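Local coordinates for protein negative regulator of ofd1 (Schizosaccharomyces pombe, PDB 3MSV) that inhibits Ofd1 directly, probably slowing degradation of the hypoxic transcription factor Sre1N, and acts as a nuclear import adaptor, at residues P113-A118 against E165-L170; S67-L72 against F93-E98; S122-V127 against I148-E153; L172-L177 against L232-I237. One frame throughout, in Å; residues are numbered along the deposited sequence. Where two conformers were deposited one is given.

Contact 1: residues P113-A118 against E165-L170; sequences PKDFHA and ESRLFL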
loop_
_atom_site.group_PDB
_atom_site.type_symbol
_atom_site.label_atom_id
_atom_site.label_comp_id
_atom_site.label_asym_id
_atom_site.label_seq_id
_atom_site.Cartn_x
_atom_site.Cartn_y
_atom_site.Cartn_z
ATOM N N PRO A 113 26.216 -7.806 -2.374
ATOM C CA PRO A 113 25.377 -7.537 -1.204
ATOM C C PRO A 113 23.899 -7.713 -1.519
ATOM O O PRO A 113 23.526 -7.740 -2.695
ATOM C CB PRO A 113 25.648 -6.056 -0.898
ATOM C CG PRO A 113 26.136 -5.496 -2.146
ATOM C CD PRO A 113 26.892 -6.590 -2.852
ATOM N N LYS A 114 23.077 -7.824 -0.477
ATOM C CA LYS A 114 21.622 -7.865 -0.621
ATOM C C LYS A 114 21.119 -6.700 -1.467
ATOM O O LYS A 114 20.243 -6.877 -2.304
ATOM C CB LYS A 114 20.938 -7.807 0.749
ATOM C CG LYS A 114 21.178 -9.010 1.616
ATOM C CD LYS A 114 20.269 -8.971 2.855
ATOM C CE LYS A 114 20.267 -10.345 3.517
ATOM N NZ LYS A 114 21.502 -10.558 4.315
ATOM N N ASP A 115 21.705 -5.525 -1.266
ATOM C CA ASP A 115 21.292 -4.333 -2.002
ATOM C C ASP A 115 21.467 -4.461 -3.516
ATOM O O ASP A 115 20.791 -3.763 -4.271
ATOM C CB ASP A 115 22.010 -3.089 -1.508
ATOM C CG ASP A 115 21.439 -2.553 -0.196
ATOM O OD1 ASP A 115 22.041 -1.592 0.321
ATOM O OD2 ASP A 115 20.402 -3.054 0.308
ATOM N N PHE A 116 22.372 -5.337 -3.961
ATOM C CA PHE A 116 22.528 -5.572 -5.395
ATOM C C PHE A 116 21.341 -6.356 -5.919
ATOM O O PHE A 116 20.766 -6.013 -6.940
ATOM C CB PHE A 116 23.795 -6.374 -5.684
ATOM C CG PHE A 116 23.826 -6.966 -7.067
ATOM C CD1 PHE A 116 24.338 -6.238 -8.134
ATOM C CD2 PHE A 116 23.329 -8.252 -7.299
ATOM C CE1 PHE A 116 24.368 -6.778 -9.428
ATOM C CE2 PHE A 116 23.348 -8.818 -8.583
ATOM C CZ PHE A 116 23.876 -8.079 -9.654
ATOM N N HIS A 117 20.990 -7.436 -5.229
ATOM C CA HIS A 117 19.834 -8.239 -5.628
ATOM C C HIS A 117 18.525 -7.446 -5.542
ATOM O O HIS A 117 17.621 -7.642 -6.367
ATOM C CB HIS A 117 19.773 -9.513 -4.792
ATOM C CG HIS A 117 20.930 -10.428 -5.031
ATOM N ND1 HIS A 117 22.023 -10.490 -4.190
ATOM C CD2 HIS A 117 21.189 -11.280 -6.045
ATOM C CE1 HIS A 117 22.899 -11.355 -4.667
ATOM N NE2 HIS A 117 22.413 -11.848 -5.793
ATOM N N ALA A 118 18.446 -6.558 -4.551
ATOM C CA ALA A 118 17.305 -5.672 -4.336
ATOM C C ALA A 118 17.094 -4.679 -5.482
ATOM O O ALA A 118 15.962 -4.521 -5.969
ATOM C CB ALA A 118 17.443 -4.915 -2.999
ATOM N N GLU A 165 19.577 -5.714 4.924
ATOM C CA GLU A 165 18.518 -6.389 4.188
ATOM C C GLU A 165 17.283 -5.529 3.880
ATOM O O GLU A 165 16.373 -5.977 3.183
ATOM C CB GLU A 165 18.123 -7.669 4.930
ATOM C CG GLU A 165 17.193 -7.455 6.078
ATOM C CD GLU A 165 17.598 -8.247 7.318
ATOM O OE1 GLU A 165 18.154 -9.373 7.177
ATOM O OE2 GLU A 165 17.360 -7.730 8.436
ATOM N N SER A 166 17.240 -4.297 4.376
ATOM C CA SER A 166 16.042 -3.461 4.201
ATOM C C SER A 166 15.502 -3.341 2.782
ATOM O O SER A 166 14.310 -3.578 2.525
ATOM C CB SER A 166 16.280 -2.067 4.760
ATOM O OG SER A 166 16.247 -2.166 6.166
ATOM N N ARG A 167 16.371 -2.970 1.853
ATOM C CA ARG A 167 15.940 -2.800 0.481
ATOM C C ARG A 167 15.462 -4.113 -0.111
ATOM O O ARG A 167 14.495 -4.125 -0.868
ATOM C CB ARG A 167 17.050 -2.172 -0.346
ATOM C CG ARG A 167 17.331 -0.745 0.095
ATOM C CD ARG A 167 18.672 -0.192 -0.438
ATOM N NE ARG A 167 18.730 1.252 -0.229
ATOM C CZ ARG A 167 18.930 1.835 0.955
ATOM N NH1 ARG A 167 19.129 1.104 2.054
ATOM N NH2 ARG A 167 18.939 3.163 1.039
ATOM N N LEU A 168 16.109 -5.217 0.266
ATOM C CA LEU A 168 15.722 -6.549 -0.211
ATOM C C LEU A 168 14.342 -6.902 0.304
ATOM O O LEU A 168 13.498 -7.384 -0.441
ATOM C CB LEU A 168 16.724 -7.600 0.287
ATOM C CG LEU A 168 17.258 -8.794 -0.532
ATOM C CD1 LEU A 168 17.188 -10.145 0.212
ATOM C CD2 LEU A 168 16.867 -8.893 -2.018
ATOM N N PHE A 169 14.094 -6.648 1.584
ATOM C CA PHE A 169 12.780 -6.974 2.137
ATOM C C PHE A 169 11.684 -6.191 1.393
ATOM O O PHE A 169 10.633 -6.726 1.055
ATOM C CB PHE A 169 12.753 -6.726 3.654
ATOM C CG PHE A 169 13.439 -7.802 4.455
ATOM C CD1 PHE A 169 14.229 -8.754 3.824
ATOM C CD2 PHE A 169 13.300 -7.861 5.835
ATOM C CE1 PHE A 169 14.860 -9.762 4.547
ATOM C CE2 PHE A 169 13.922 -8.867 6.576
ATOM C CZ PHE A 169 14.711 -9.811 5.931
ATOM N N LEU A 170 11.950 -4.928 1.115
ATOM C CA LEU A 170 10.999 -4.096 0.385
ATOM C C LEU A 170 10.783 -4.644 -1.019
ATOM O O LEU A 170 9.636 -4.745 -1.474
ATOM C CB LEU A 170 11.479 -2.638 0.333
ATOM C CG LEU A 170 10.615 -1.605 -0.406
ATOM C CD1 LEU A 170 9.186 -1.569 0.147
ATOM C CD2 LEU A 170 11.260 -0.206 -0.348
HETATM O O HOH W 1 20.947 -8.990 7.252
HETATM O O HOH W 2 18.903 -4.986 1.145
HETATM O O HOH W 3 19.171 -2.123 2.309
#
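Asp115 and Arg167 both start with CG opposite their own carbonyl carbon (chi1 -67° for Arg167), and Arg167 then runs extended to NE, which carries its CD over one face of the carboxylate. Asp115 OD2 lies 3.4 Å from Arg167 CD, so the acid meets the methylene part of the arginine rather than its N-H groups. The carboxylate and guanidinium planes are 62° apart, and although Asp115 OD1 comes within 4.3 Å of Arg167 NH1, no N-H points at it. Arg167 NH2 is instead salt-bridged to Asp225. Two waters join the segments here: one links Asp115 OD2 to the backbone N of Leu168, the other links it to the backbone N and NH1 of Arg167 and lies in the guanidinium plane, at its edge. Through these waters the acid is tied to two first-turn amides of helix 166-189, a setting that may favour its negative charge.

Beside it, Lys114 and Glu165 run alongside one another, with Lys114 CD 3.3 Å from Glu165 CB. Lys114 NZ bonds to Ala161 O. Deeper in, Ala118 CB rests on the helix backbone, 3.5 Å from Leu168 N, while Leu168 CD2 packs against Ala118 CB (4.1 Å) and the Lys114 carbonyl. The two helix starts run side by side at 30°, with Trp70 of helix 64-81 packed against Ala118 and Arg167, and Ala155 of helix 144-158 touching Leu168.

Contact 2: residues S67-L72 against F93-E98; sequences SQLWGL and FGTIHE
Gly94 meets Leu72 through its carbonyl: Leu72 CD1 comes to 4.1 Å from Gly94 O. One residue on, Thr95 uses three of its atoms. Its OG1 lies against Leu72 CB at 3.4 Å, while the hydroxyl itself is hydrogen-bonded back along its own helix to Leu91 O, so this polar atom can sit against carbon without losing a partner. The other branch, CG2, is opposite the backbone N and turns to Leu69, where it lies 3.8 Å from CD2. The same leucine methyl also reaches the main chain, with Leu69 CD2 3.3 Å from Thr95 O.

A turn further along, Glu98 offers its aliphatic stem. Glu98 CB fits against both leucines, 3.8 Å from Leu69 CD2 and 4.1 Å from Leu72 CD1, and its side chain crosses that of Leu72 at about a right angle. The bend at chi2 (63°) then lifts the carboxylate off this apolar patch, to a salt bridge with Arg101. Leu69 continues inward onto Phe116 of helix 114-129. The segments run at 159° with axes 9.1 Å apart, and helices 64-81 and 85-104 are consecutive: an antiparallel helical hairpin, the building unit of helix-repeat proteins of the HEAT and TPR kind.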
loop_
_atom_site.group_PDB
_atom_site.type_symbol
_atom_site.label_atom_id
_atom_site.label_comp_id
_atom_site.label_asym_id
_atom_site.label_seq_id
_atom_site.Cartn_x
_atom_site.Cartn_y
_atom_site.Cartn_z
ATOM N N SER A 67 25.895 1.177 -5.343
ATOM C CA SER A 67 25.263 2.460 -5.154
ATOM C C SER A 67 24.790 3.013 -6.502
ATOM O O SER A 67 23.716 3.627 -6.607
ATOM C CB SER A 67 26.245 3.425 -4.506
ATOM O OG SER A 67 25.736 4.747 -4.527
ATOM N N GLN A 68 25.586 2.798 -7.546
ATOM C CA GLN A 68 25.222 3.375 -8.838
ATOM C C GLN A 68 24.159 2.585 -9.614
ATOM O O GLN A 68 23.434 3.174 -10.409
ATOM C CB GLN A 68 26.457 3.720 -9.677
ATOM C CG GLN A 68 27.194 4.979 -9.153
ATOM C CD GLN A 68 26.263 6.203 -8.966
ATOM O OE1 GLN A 68 25.476 6.578 -9.856
ATOM N NE2 GLN A 68 26.363 6.829 -7.795
ATOM N N LEU A 69 24.034 1.279 -9.359
ATOM C CA LEU A 69 22.862 0.529 -9.831
ATOM C C LEU A 69 21.597 1.183 -9.330
ATOM O O LEU A 69 20.699 1.514 -10.101
ATOM C CB LEU A 69 22.849 -0.882 -9.269
ATOM C CG LEU A 69 23.114 -2.075 -10.166
ATOM C CD1 LEU A 69 22.545 -3.308 -9.486
ATOM C CD2 LEU A 69 22.527 -1.869 -11.571
ATOM N N TRP A 70 21.515 1.303 -8.011
ATOM C CA TRP A 70 20.413 1.996 -7.358
ATOM C C TRP A 70 20.149 3.368 -7.954
ATOM O O TRP A 70 19.007 3.733 -8.175
ATOM C CB TRP A 70 20.629 2.076 -5.835
ATOM C CG TRP A 70 20.084 0.862 -5.190
ATOM C CD1 TRP A 70 20.791 -0.237 -4.728
ATOM C CD2 TRP A 70 18.699 0.564 -4.976
ATOM N NE1 TRP A 70 19.915 -1.181 -4.233
ATOM C CE2 TRP A 70 18.630 -0.717 -4.378
ATOM C CE3 TRP A 70 17.509 1.256 -5.229
ATOM C CZ2 TRP A 70 17.418 -1.309 -4.032
ATOM C CZ3 TRP A 70 16.305 0.664 -4.885
ATOM C CH2 TRP A 70 16.269 -0.603 -4.294
ATOM N N GLY A 71 21.195 4.132 -8.243
ATOM C CA GLY A 71 20.982 5.440 -8.853
ATOM C C GLY A 71 20.216 5.343 -10.179
ATOM O O GLY A 71 19.302 6.146 -10.449
ATOM N N LEU A 72 20.589 4.381 -11.015
ATOM C CA LEU A 72 19.888 4.173 -12.272
ATOM C C LEU A 72 18.414 3.839 -12.004
ATOM O O LEU A 72 17.524 4.356 -12.675
ATOM C CB LEU A 72 20.544 3.046 -13.092
ATOM C CG LEU A 72 21.948 3.301 -13.657
ATOM C CD1 LEU A 72 22.479 2.023 -14.316
ATOM C CD2 LEU A 72 21.942 4.453 -14.677
ATOM N N PHE A 93 15.861 -0.908 -18.197
ATOM C CA PHE A 93 16.667 -1.871 -18.926
ATOM C C PHE A 93 18.149 -1.558 -18.705
ATOM O O PHE A 93 18.959 -2.467 -18.572
ATOM C CB PHE A 93 16.287 -1.925 -20.416
ATOM C CG PHE A 93 15.057 -2.789 -20.699
ATOM C CD1 PHE A 93 13.937 -2.256 -21.300
ATOM C CD2 PHE A 93 15.030 -4.129 -20.328
ATOM C CE1 PHE A 93 12.786 -3.053 -21.545
ATOM C CE2 PHE A 93 13.907 -4.937 -20.579
ATOM C CZ PHE A 93 12.784 -4.394 -21.185
ATOM N N GLY A 94 18.502 -0.272 -18.638
ATOM C CA GLY A 94 19.885 0.101 -18.291
ATOM C C GLY A 94 20.318 -0.481 -16.947
ATOM O O GLY A 94 21.416 -1.005 -16.816
ATOM N N THR A 95 19.452 -0.377 -15.937
ATOM C CA THR A 95 19.714 -0.997 -14.636
ATOM C C THR A 95 19.954 -2.515 -14.762
ATOM O O THR A 95 20.907 -3.068 -14.213
ATOM C CB THR A 95 18.546 -0.746 -13.675
ATOM O OG1 THR A 95 18.253 0.656 -13.647
ATOM C CG2 THR A 95 18.894 -1.232 -12.257
ATOM N N ILE A 96 19.093 -3.187 -15.501
ATOM C CA ILE A 96 19.212 -4.633 -15.659
ATOM C C ILE A 96 20.492 -5.040 -16.377
ATOM O O ILE A 96 21.150 -5.989 -15.974
ATOM C CB ILE A 96 18.007 -5.197 -16.451
ATOM C CG1 ILE A 96 16.739 -5.174 -15.587
ATOM C CG2 ILE A 96 18.323 -6.603 -16.977
ATOM C CD1 ILE A 96 15.465 -5.273 -16.425
ATOM N N HIS A 97 20.825 -4.350 -17.464
ATOM C CA HIS A 97 22.067 -4.639 -18.198
ATOM C C HIS A 97 23.283 -4.359 -17.326
ATOM O O HIS A 97 24.287 -5.052 -17.407
ATOM C CB HIS A 97 22.176 -3.796 -19.474
ATOM C CG HIS A 97 21.085 -4.056 -20.457
ATOM N ND1 HIS A 97 20.578 -3.080 -21.287
ATOM C CD2 HIS A 97 20.374 -5.178 -20.717
ATOM C CE1 HIS A 97 19.624 -3.596 -22.038
ATOM N NE2 HIS A 97 19.474 -4.865 -21.705
ATOM N N GLU A 98 23.202 -3.324 -16.511
ATOM C CA GLU A 98 24.317 -3.029 -15.625
ATOM C C GLU A 98 24.396 -4.101 -14.541
ATOM O O GLU A 98 25.495 -4.532 -14.166
ATOM C CB GLU A 98 24.186 -1.635 -15.022
ATOM C CG GLU A 98 25.358 -1.216 -14.121
ATOM C CD GLU A 98 26.677 -1.125 -14.874
ATOM O OE1 GLU A 98 26.683 -1.083 -16.124
ATOM O OE2 GLU A 98 27.722 -1.098 -14.208
#

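Contact 3: residues S122-V127 against I148-E153; sequences SALLAV and IDAAIE
Leu125 enters the interface over Ala151. Its CB is 3.9 Å from Ala151 CB, and CG stays against the same methyl at 4.0 Å, so the stem of the leucine lies across the alanine. At CG the chain forks. CD2 reaches CG1 of Ile148, one turn before Ala151, at 3.9 Å, and the two side chains meet at a slant. CD1 goes the other way and leaves the pair altogether, coming to rest against Arg174 CB of helix 166-189. Ala151 CB also presses on the main chain, 3.6 Å from Leu125 N.

The small Ala150 and Ala151 on helix 144-158 let the backbones come close: the segments are nearly antiparallel at 170°, with axes only 7.8 Å apart. This is the close antiparallel helix packing of an all-helical repeat fold, here between helices 114-129 and 144-158, which are joined by a link containing the short helix 131-134.

Leu124 works the flank next to Leu125. With CG opposite the carbonyl carbon (chi1 -70°), it sets its CB on Ala151 CA and sends CD1 along to Ala150, where it lies 3.8 Å from the carbonyl O and 4.1 Å from CB. Tyr147 and Arg154 of helix 144-158 also touch Leu124. Just ahead of the first segment, Ser121 OG is hydrogen-bonded to Ala151 O.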
loop_
_atom_site.group_PDB
_atom_site.type_symbol
_atom_site.label_atom_id
_atom_site.label_comp_id
_atom_site.label_asym_id
_atom_site.label_seq_id
_atom_site.Cartn_x
_atom_site.Cartn_y
_atom_site.Cartn_z
ATOM N N SER A 122 14.120 -4.930 -8.180
ATOM C CA SER A 122 13.289 -3.735 -8.398
ATOM C C SER A 122 13.249 -3.347 -9.885
ATOM O O SER A 122 12.196 -3.003 -10.426
ATOM C CB SER A 122 13.777 -2.547 -7.547
ATOM O OG SER A 122 13.834 -2.854 -6.159
ATOM N N ALA A 123 14.389 -3.412 -10.561
ATOM C CA ALA A 123 14.375 -3.153 -11.999
ATOM C C ALA A 123 13.479 -4.174 -12.688
ATOM O O ALA A 123 12.665 -3.817 -13.532
ATOM C CB ALA A 123 15.786 -3.202 -12.589
ATOM N N LEU A 124 13.642 -5.455 -12.375
ATOM C CA LEU A 124 12.783 -6.468 -13.024
ATOM C C LEU A 124 11.301 -6.233 -12.794
ATOM O O LEU A 124 10.481 -6.429 -13.703
ATOM C CB LEU A 124 13.139 -7.879 -12.581
ATOM C CG LEU A 124 14.500 -8.352 -13.133
ATOM C CD1 LEU A 124 15.039 -9.527 -12.290
ATOM C CD2 LEU A 124 14.366 -8.755 -14.591
ATOM N N LEU A 125 10.938 -5.837 -11.583
ATOM C CA LEU A 125 9.535 -5.592 -11.276
ATOM C C LEU A 125 9.058 -4.380 -12.076
ATOM O O LEU A 125 7.899 -4.317 -12.520
ATOM C CB LEU A 125 9.363 -5.280 -9.789
ATOM C CG LEU A 125 8.233 -5.872 -8.932
ATOM C CD1 LEU A 125 7.715 -4.849 -7.892
ATOM C CD2 LEU A 125 7.104 -6.502 -9.727
ATOM N N ALA A 126 9.932 -3.395 -12.234
ATOM C CA ALA A 126 9.517 -2.193 -12.971
ATOM C C ALA A 126 9.245 -2.518 -14.448
ATOM O O ALA A 126 8.391 -1.881 -15.072
ATOM C CB ALA A 126 10.528 -1.038 -12.819
ATOM N N VAL A 127 9.945 -3.497 -15.009
ATOM C CA VAL A 127 9.583 -3.917 -16.358
ATOM C C VAL A 127 8.138 -4.445 -16.348
ATOM O O VAL A 127 7.350 -4.131 -17.255
ATOM C CB VAL A 127 10.509 -5.009 -16.933
ATOM C CG1 VAL A 127 10.037 -5.440 -18.339
ATOM C CG2 VAL A 127 11.958 -4.546 -16.983
ATOM N N ILE A 148 7.477 -10.383 -13.018
ATOM C CA ILE A 148 7.174 -10.454 -11.577
ATOM C C ILE A 148 7.855 -11.682 -10.958
ATOM O O ILE A 148 8.511 -11.582 -9.921
ATOM C CB ILE A 148 5.643 -10.449 -11.320
ATOM C CG1 ILE A 148 5.047 -9.112 -11.763
ATOM C CG2 ILE A 148 5.321 -10.709 -9.845
ATOM C CD1 ILE A 148 3.486 -9.119 -11.865
ATOM N N ASP A 149 7.731 -12.828 -11.612
ATOM C CA ASP A 149 8.399 -14.068 -11.163
ATOM C C ASP A 149 9.917 -13.861 -11.055
ATOM O O ASP A 149 10.539 -14.202 -10.044
ATOM C CB ASP A 149 8.091 -15.236 -12.124
ATOM C CG ASP A 149 6.616 -15.688 -12.072
ATOM O OD1 ASP A 149 6.008 -15.510 -10.989
ATOM O OD2 ASP A 149 6.072 -16.241 -13.096
ATOM N N ALA A 150 10.519 -13.311 -12.106
ATOM C CA ALA A 150 11.950 -12.992 -12.067
ATOM C C ALA A 150 12.307 -12.051 -10.921
ATOM O O ALA A 150 13.300 -12.268 -10.224
ATOM C CB ALA A 150 12.410 -12.406 -13.406
ATOM N N ALA A 151 11.499 -11.019 -10.703
ATOM C CA ALA A 151 11.761 -10.063 -9.617
ATOM C C ALA A 151 11.752 -10.761 -8.264
ATOM O O ALA A 151 12.587 -10.475 -7.394
ATOM C CB ALA A 151 10.746 -8.917 -9.639
ATOM N N ILE A 152 10.788 -11.660 -8.082
ATOM C CA ILE A 152 10.752 -12.524 -6.907
ATOM C C ILE A 152 11.988 -13.426 -6.829
ATOM O O ILE A 152 12.688 -13.485 -5.801
ATOM C CB ILE A 152 9.502 -13.421 -6.921
ATOM C CG1 ILE A 152 8.223 -12.574 -6.768
ATOM C CG2 ILE A 152 9.615 -14.501 -5.824
ATOM C CD1 ILE A 152 6.925 -13.387 -6.936
ATOM N N GLU A 153 12.263 -14.153 -7.907
ATOM C CA GLU A 153 13.418 -15.030 -7.898
ATOM C C GLU A 153 14.727 -14.278 -7.595
ATOM O O GLU A 153 15.544 -14.742 -6.794
ATOM C CB GLU A 153 13.515 -15.800 -9.216
ATOM C CG GLU A 153 12.300 -16.721 -9.498
ATOM C CD GLU A 153 12.208 -17.895 -8.520
ATOM O OE1 GLU A 153 11.099 -18.438 -8.333
ATOM O OE2 GLU A 153 13.232 -18.268 -7.916
#

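Contact 4: residues L172-L177 against L232-I237; sequences LARAYL and LRPLYI
Pro234 sits against Arg174 and Leu177, presented by a type I beta turn from Leu232 to Leu235 that leads into helix 235-244. The contact therefore sets the entry of one helix against the first half of helix 166-189 in this all-helical, helix-repeat fold.

The apolar contacts centre on Leu177. Its CG is opposite its carbonyl carbon (chi1 -73°), which aims the side chain across the gap: Leu177 CB lies 4.0 Å from Pro234 CB, and CD1 goes past the ring to Leu235 CD1 at 3.9 Å. Leu235, whose CB starts out away from helix 166-189, brings only its end back to this contact, and it also packs on Leu213 of helix 198-217 and on Leu264 and Trp265 of helix 251-267.

The polar side chain in the contact is Arg174. A bend at chi3 (34°) brings NH1 to the CG-CD edge of the proline ring, 3.5 Å from Pro234 CD, while Arg174 CG lies 4.0 Å from Pro234 CG. NH1 has its hydrogen bond with Ser231 O, just before the turn, so one nitrogen bonds the residue before the turn and packs on the proline within it.

Carbonyl oxygens meet side-chain carbon in both directions across the contact. Leu177 CD1 lies 3.6 Å from Pro234 O. Further along, Ile237 takes over from the proline: both its methyl carbons, CG2 and CD1, come to 3.5 Å from Leu177 O.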
loop_
_atom_site.group_PDB
_atom_site.type_symbol
_atom_site.label_atom_id
_atom_site.label_comp_id
_atom_site.label_asym_id
_atom_site.label_seq_id
_atom_site.Cartn_x
_atom_site.Cartn_y
_atom_site.Cartn_z
ATOM N N LEU A 172 11.213 -7.723 -2.069
ATOM C CA LEU A 172 10.508 -8.989 -1.942
ATOM C C LEU A 172 9.022 -8.711 -1.767
ATOM O O LEU A 172 8.206 -9.225 -2.504
ATOM C CB LEU A 172 11.024 -9.736 -0.714
ATOM C CG LEU A 172 12.292 -10.540 -0.939
ATOM C CD1 LEU A 172 12.978 -10.877 0.408
ATOM C CD2 LEU A 172 11.946 -11.810 -1.737
ATOM N N ALA A 173 8.683 -7.876 -0.796
ATOM C CA ALA A 173 7.280 -7.509 -0.507
ATOM C C ALA A 173 6.552 -6.939 -1.708
ATOM O O ALA A 173 5.420 -7.331 -2.004
ATOM C CB ALA A 173 7.220 -6.507 0.639
ATOM N N ARG A 174 7.194 -6.004 -2.395
ATOM C CA ARG A 174 6.599 -5.394 -3.579
ATOM C C ARG A 174 6.328 -6.427 -4.667
ATOM O O ARG A 174 5.270 -6.420 -5.291
ATOM C CB ARG A 174 7.514 -4.277 -4.112
ATOM C CG ARG A 174 7.604 -3.075 -3.163
ATOM C CD ARG A 174 8.715 -2.080 -3.538
ATOM N NE ARG A 174 8.926 -1.965 -4.972
ATOM C CZ ARG A 174 8.160 -1.243 -5.774
ATOM N NH1 ARG A 174 7.131 -0.577 -5.288
ATOM N NH2 ARG A 174 8.419 -1.180 -7.055
ATOM N N ALA A 175 7.281 -7.327 -4.887
ATOM C CA ALA A 175 7.133 -8.352 -5.913
ATOM C C ALA A 175 6.088 -9.384 -5.506
ATOM O O ALA A 175 5.309 -9.834 -6.349
ATOM C CB ALA A 175 8.461 -9.034 -6.176
ATOM N N TYR A 176 6.061 -9.775 -4.225
ATOM C CA TYR A 176 5.040 -10.725 -3.795
ATOM C C TYR A 176 3.662 -10.106 -3.989
ATOM O O TYR A 176 2.710 -10.775 -4.374
ATOM C CB TYR A 176 5.242 -11.166 -2.342
ATOM C CG TYR A 176 6.413 -12.136 -2.130
ATOM C CD1 TYR A 176 7.304 -11.949 -1.090
ATOM C CD2 TYR A 176 6.618 -13.239 -2.973
ATOM C CE1 TYR A 176 8.355 -12.809 -0.882
ATOM C CE2 TYR A 176 7.685 -14.142 -2.751
ATOM C CZ TYR A 176 8.548 -13.901 -1.710
ATOM O OH TYR A 176 9.619 -14.727 -1.450
ATOM N N LEU A 177 3.553 -8.806 -3.758
ATOM C CA LEU A 177 2.249 -8.173 -3.843
ATOM C C LEU A 177 1.786 -8.021 -5.288
ATOM O O LEU A 177 0.593 -8.200 -5.569
ATOM C CB LEU A 177 2.206 -6.855 -3.072
ATOM C CG LEU A 177 2.201 -7.063 -1.549
ATOM C CD1 LEU A 177 2.341 -5.725 -0.847
ATOM C CD2 LEU A 177 0.940 -7.808 -1.062
ATOM N N LEU A 232 5.702 2.159 -2.115
ATOM C CA LEU A 232 4.714 1.471 -1.293
ATOM C C LEU A 232 3.343 1.290 -1.974
ATOM O O LEU A 232 2.414 0.728 -1.381
ATOM C CB LEU A 232 4.549 2.178 0.052
ATOM C CG LEU A 232 5.737 2.071 0.993
ATOM C CD1 LEU A 232 5.383 2.787 2.305
ATOM C CD2 LEU A 232 6.062 0.603 1.218
ATOM N N ARG A 233 3.222 1.735 -3.219
ATOM C CA ARG A 233 1.980 1.583 -3.968
ATOM C C ARG A 233 1.426 0.151 -3.922
ATOM O O ARG A 233 0.228 -0.051 -3.832
ATOM C CB ARG A 233 2.186 2.025 -5.422
ATOM C CG ARG A 233 0.907 2.166 -6.235
ATOM C CD ARG A 233 0.997 3.370 -7.182
ATOM N NE ARG A 233 2.317 3.491 -7.801
ATOM C CZ ARG A 233 2.619 3.023 -9.008
ATOM N NH1 ARG A 233 1.688 2.410 -9.721
ATOM N NH2 ARG A 233 3.849 3.162 -9.498
ATOM N N PRO A 234 2.312 -0.860 -4.001
ATOM C CA PRO A 234 1.783 -2.232 -3.955
ATOM C C PRO A 234 1.030 -2.518 -2.646
ATOM O O PRO A 234 0.225 -3.442 -2.582
ATOM C CB PRO A 234 3.039 -3.098 -4.064
ATOM C CG PRO A 234 4.023 -2.241 -4.820
ATOM C CD PRO A 234 3.756 -0.835 -4.311
ATOM N N LEU A 235 1.274 -1.717 -1.613
ATOM C CA LEU A 235 0.520 -1.878 -0.363
ATOM C C LEU A 235 -0.996 -1.753 -0.584
ATOM O O LEU A 235 -1.777 -2.263 0.218
ATOM C CB LEU A 235 0.983 -0.877 0.687
ATOM C CG LEU A 235 1.826 -1.404 1.844
ATOM C CD1 LEU A 235 2.681 -2.627 1.506
ATOM C CD2 LEU A 235 2.640 -0.280 2.448
ATOM N N TYR A 236 -1.411 -1.096 -1.665
ATOM C CA TYR A 236 -2.845 -1.013 -1.986
ATOM C C TYR A 236 -3.442 -2.378 -2.324
ATOM O O TYR A 236 -4.615 -2.622 -2.050
ATOM C CB TYR A 236 -3.130 -0.020 -3.128
ATOM C CG TYR A 236 -3.173 1.429 -2.676
ATOM C CD1 TYR A 236 -2.131 2.315 -2.980
ATOM C CD2 TYR A 236 -4.264 1.920 -1.933
ATOM C CE1 TYR A 236 -2.165 3.656 -2.553
ATOM C CE2 TYR A 236 -4.317 3.265 -1.502
ATOM C CZ TYR A 236 -3.260 4.127 -1.813
ATOM O OH TYR A 236 -3.309 5.457 -1.386
ATOM N N ILE A 237 -2.642 -3.248 -2.945
ATOM C CA ILE A 237 -3.055 -4.609 -3.274
ATOM C C ILE A 237 -3.345 -5.371 -1.985
ATOM O O ILE A 237 -4.347 -6.067 -1.864
ATOM C CB ILE A 237 -1.937 -5.348 -4.059
ATOM C CG1 ILE A 237 -1.653 -4.611 -5.381
ATOM C CG2 ILE A 237 -2.316 -6.804 -4.309
ATOM C CD1 ILE A 237 -0.287 -4.854 -5.948
#

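Reading from the N terminus, contact 2 closes first, a short loop pairing helices 64-81 and 85-104. Helix 114-129 then opens contact 1 with its first turn and contact 3 further along. Contact 3 closes before contact 1 does, so its loop, ending on helix 144-158, lies wholly within the longer one ending on helix 166-189. Contact 4 follows in series, running from helix 166-189 to the entry of helix 235-244; none of the loops cross. Trp70 ties contact 2 to contact 1 through a probable hydrogen bond from NE1 to Asp115 O, while Ile96 on Val127 joins contacts 2 and 3, and Ile152 on Ala175 joins contacts 3 and 4.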